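Local coordinates for Cow rumen GH26 endo-mannanase (Metagenome, PDB 6UEH), which probably hydrolyses internal beta-1,4-mannosidic linkages of mannans such as galactomannan, as a family 26 endo-mannanase carrying a CBM6-like accessory domain, at residues Asn416-Glu419 and Asn420-Ile424. Residues are numbered along the deposited sequence; the frame is centred on the assembly and turned at random.
Sequences NFVE and NKKMI
Val418 and Lys421 close the turn that follows the helix: Lys421 N donates to Val418 O over 3.0 Å, a bent bond of 142°. Within the turn, Glu419 has positive phi (55°) and is the C-prime residue of a Schellman motif, in which Asn420 N reaches back to Leu415 O and a weak bond joins Glu419 N to Asn416 O at 3.2 Å. The tight side is a valine methyl set against the backbone and CB of Lys422. With chi1 at -63°, Val418 CG1 is anti to the carbonyl carbon, which leaves CG2 between the backbone N and that carbon, from where it meets Lys422 N at 3.9 Å and Lys422 CB at 4.2 Å; that amide is buried with no polar partner in the model. On the exposed side, Glu419 and Lys421 run alongside each other in the same direction, yet Glu419 OE1 and Lys421 NZ stay 4.5 Å apart, too far for a salt bridge. Lys422 turns its ammonium away from the turn, to the carbonyls of Val380 and Asp377. The turn is the helix-to-strand link of a beta-alpha-beta unit in the TIM barrel: Val418 and Lys422 pack on Ile383 of strand 382-387, while Ile424 of parallel strand 423-429 rests against Phe411, Leu414 and Leu415 of helix 408-417.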
ATOM      1  N   ASN A 416      -6.902  -6.960   3.812  1.00 21.65           N
ATOM      2  CA  ASN A 416      -7.859  -8.010   3.517  1.00 24.39           C
ATOM      3  C   ASN A 416      -7.527  -8.738   2.218  1.00 22.99           C
ATOM      4  O   ASN A 416      -7.867  -9.910   2.066  1.00 23.57           O
ATOM      5  CB  ASN A 416      -9.272  -7.435   3.481  1.00 26.84           C
ATOM      6  CG  ASN A 416      -9.784  -7.085   4.866  1.00 28.65           C
ATOM      7  OD1 ASN A 416     -10.157  -7.968   5.637  1.00 31.25           O
ATOM      8  ND2 ASN A 416      -9.794  -5.798   5.191  1.00 27.36           N
ATOM      9  N   PHE A 417      -6.851  -8.051   1.298  1.00 21.28           N
ATOM     10  CA  PHE A 417      -6.358  -8.690   0.077  1.00 20.97           C
ATOM     11  C   PHE A 417      -5.497  -9.906   0.415  1.00 21.13           C
ATOM     12  O   PHE A 417      -5.687 -10.987  -0.139  1.00 21.45           O
ATOM     13  CB  PHE A 417      -5.541  -7.710  -0.772  1.00 20.58           C
ATOM     14  CG  PHE A 417      -6.357  -6.915  -1.756  1.00 21.74           C
ATOM     15  CD1 PHE A 417      -7.689  -7.216  -1.987  1.00 22.72           C
ATOM     16  CD2 PHE A 417      -5.779  -5.871  -2.461  1.00 21.49           C
ATOM     17  CE1 PHE A 417      -8.431  -6.483  -2.897  1.00 23.47           C
ATOM     18  CE2 PHE A 417      -6.514  -5.137  -3.372  1.00 22.02           C
ATOM     19  CZ  PHE A 417      -7.842  -5.442  -3.591  1.00 23.54           C
ATOM     20  N   VAL A 418      -4.553  -9.719   1.331  1.00 20.33           N
ATOM     21  CA  VAL A 418      -3.649 -10.794   1.719  1.00 20.50           C
ATOM     22  C   VAL A 418      -4.112 -11.503   2.988  1.00 20.98           C
ATOM     23  O   VAL A 418      -3.386 -12.331   3.536  1.00 21.70           O
ATOM     24  CB  VAL A 418      -2.218 -10.270   1.935  1.00 20.92           C
ATOM     25  CG1 VAL A 418      -1.659  -9.712   0.632  1.00 20.49           C
ATOM     26  CG2 VAL A 418      -2.197  -9.213   3.030  1.00 20.99           C
ATOM     27  N   GLU A 419      -5.320 -11.177   3.443  1.00 21.64           N
ATOM     28  CA  GLU A 419      -5.904 -11.784   4.642  1.00 23.51           C
ATOM     29  C   GLU A 419      -4.986 -11.646   5.855  1.00 22.54           C
ATOM     30  O   GLU A 419      -4.839 -12.586   6.641  1.00 22.91           O
ATOM     31  CB  GLU A 419      -6.229 -13.263   4.398  1.00 27.66           C
ATOM     32  CG  GLU A 419      -7.176 -13.515   3.232  1.00 31.64           C
ATOM     33  CD  GLU A 419      -7.438 -14.994   2.995  1.00 36.59           C
ATOM     34  OE1 GLU A 419      -7.076 -15.817   3.864  1.00 38.46           O
ATOM     35  OE2 GLU A 419      -8.004 -15.335   1.935  1.00 38.39           O
ATOM     36  N   ASN A 420      -4.369 -10.474   5.988  1.00 21.13           N
ATOM     37  CA  ASN A 420      -3.446 -10.178   7.083  1.00 22.50           C
ATOM     38  C   ASN A 420      -2.324 -11.212   7.225  1.00 22.98           C
ATOM     39  O   ASN A 420      -1.882 -11.513   8.334  1.00 20.55           O
ATOM     40  CB  ASN A 420      -4.214 -10.059   8.405  1.00 23.49           C
ATOM     41  CG  ASN A 420      -3.426  -9.325   9.476  1.00 22.75           C
ATOM     42  OD1 ASN A 420      -2.596  -8.468   9.172  1.00 19.48           O
ATOM     43  ND2 ASN A 420      -3.680  -9.660  10.735  1.00 23.97           N
ATOM     44  N   LYS A 421      -1.869 -11.763   6.102  1.00 22.96           N
ATOM     45  CA  LYS A 421      -0.780 -12.735   6.136  1.00 23.57           C
ATOM     46  C   LYS A 421       0.554 -12.093   5.765  1.00 21.84           C
ATOM     47  O   LYS A 421       1.614 -12.696   5.938  1.00 21.46           O
ATOM     48  CB  LYS A 421      -1.079 -13.912   5.208  1.00 25.15           C
ATOM     49  CG  LYS A 421      -2.323 -14.686   5.603  1.00 28.62           C
ATOM     50  CD  LYS A 421      -2.351 -16.064   4.974  1.00 31.75           C
ATOM     51  CE  LYS A 421      -3.622 -16.805   5.358  1.00 34.85           C
ATOM     52  NZ  LYS A 421      -3.862 -16.765   6.829  1.00 36.36           N
ATOM     53  N   LYS A 422       0.494 -10.869   5.250  1.00 18.44           N
ATOM     54  CA  LYS A 422       1.695 -10.108   4.926  1.00 17.72           C
ATOM     55  C   LYS A 422       1.628  -8.726   5.569  1.00 24.68           C
ATOM     56  O   LYS A 422       0.554  -8.131   5.672  1.00 17.18           O
ATOM     57  CB  LYS A 422       1.866  -9.971   3.408  1.00 17.29           C
ATOM     58  CG  LYS A 422       1.755 -11.277   2.629  1.00 19.10           C
ATOM     59  CD  LYS A 422       2.889 -12.237   2.950  1.00 19.21           C
ATOM     60  CE  LYS A 422       2.702 -13.560   2.219  1.00 18.95           C
ATOM     61  NZ  LYS A 422       3.812 -14.520   2.477  1.00 19.47           N
ATOM     62  N   MET A 423       2.775  -8.222   6.009  1.00 16.95           N
ATOM     63  CA  MET A 423       2.854  -6.862   6.525  1.00 18.68           C
ATOM     64  C   MET A 423       2.699  -5.862   5.386  1.00 18.11           C
ATOM     65  O   MET A 423       3.072  -6.143   4.246  1.00 15.65           O
ATOM     66  CB  MET A 423       4.176  -6.633   7.258  1.00 18.56           C
ATOM     67  CG  MET A 423       4.297  -7.401   8.561  1.00 18.68           C
ATOM     68  SD  MET A 423       5.875  -7.114   9.375  1.00 17.83           S
ATOM     69  CE  MET A 423       7.006  -7.857   8.200  1.00 23.80           C
ATOM     70  N   ILE A 424       2.142  -4.697   5.702  1.00 16.77           N
ATOM     71  CA  ILE A 424       1.877  -3.676   4.696  1.00 16.86           C
ATOM     72  C   ILE A 424       2.574  -2.371   5.043  1.00 16.28           C
ATOM     73  O   ILE A 424       2.559  -1.942   6.197  1.00 17.22           O
ATOM     74  CB  ILE A 424       0.378  -3.423   4.554  1.00 19.03           C
ATOM     75  CG1 ILE A 424      -0.339  -4.750   4.332  1.00 21.73           C
ATOM     76  CG2 ILE A 424       0.092  -2.454   3.411  1.00 18.50           C
ATOM     77  CD1 ILE A 424      -1.761  -4.580   4.078  1.00 23.78           C
TER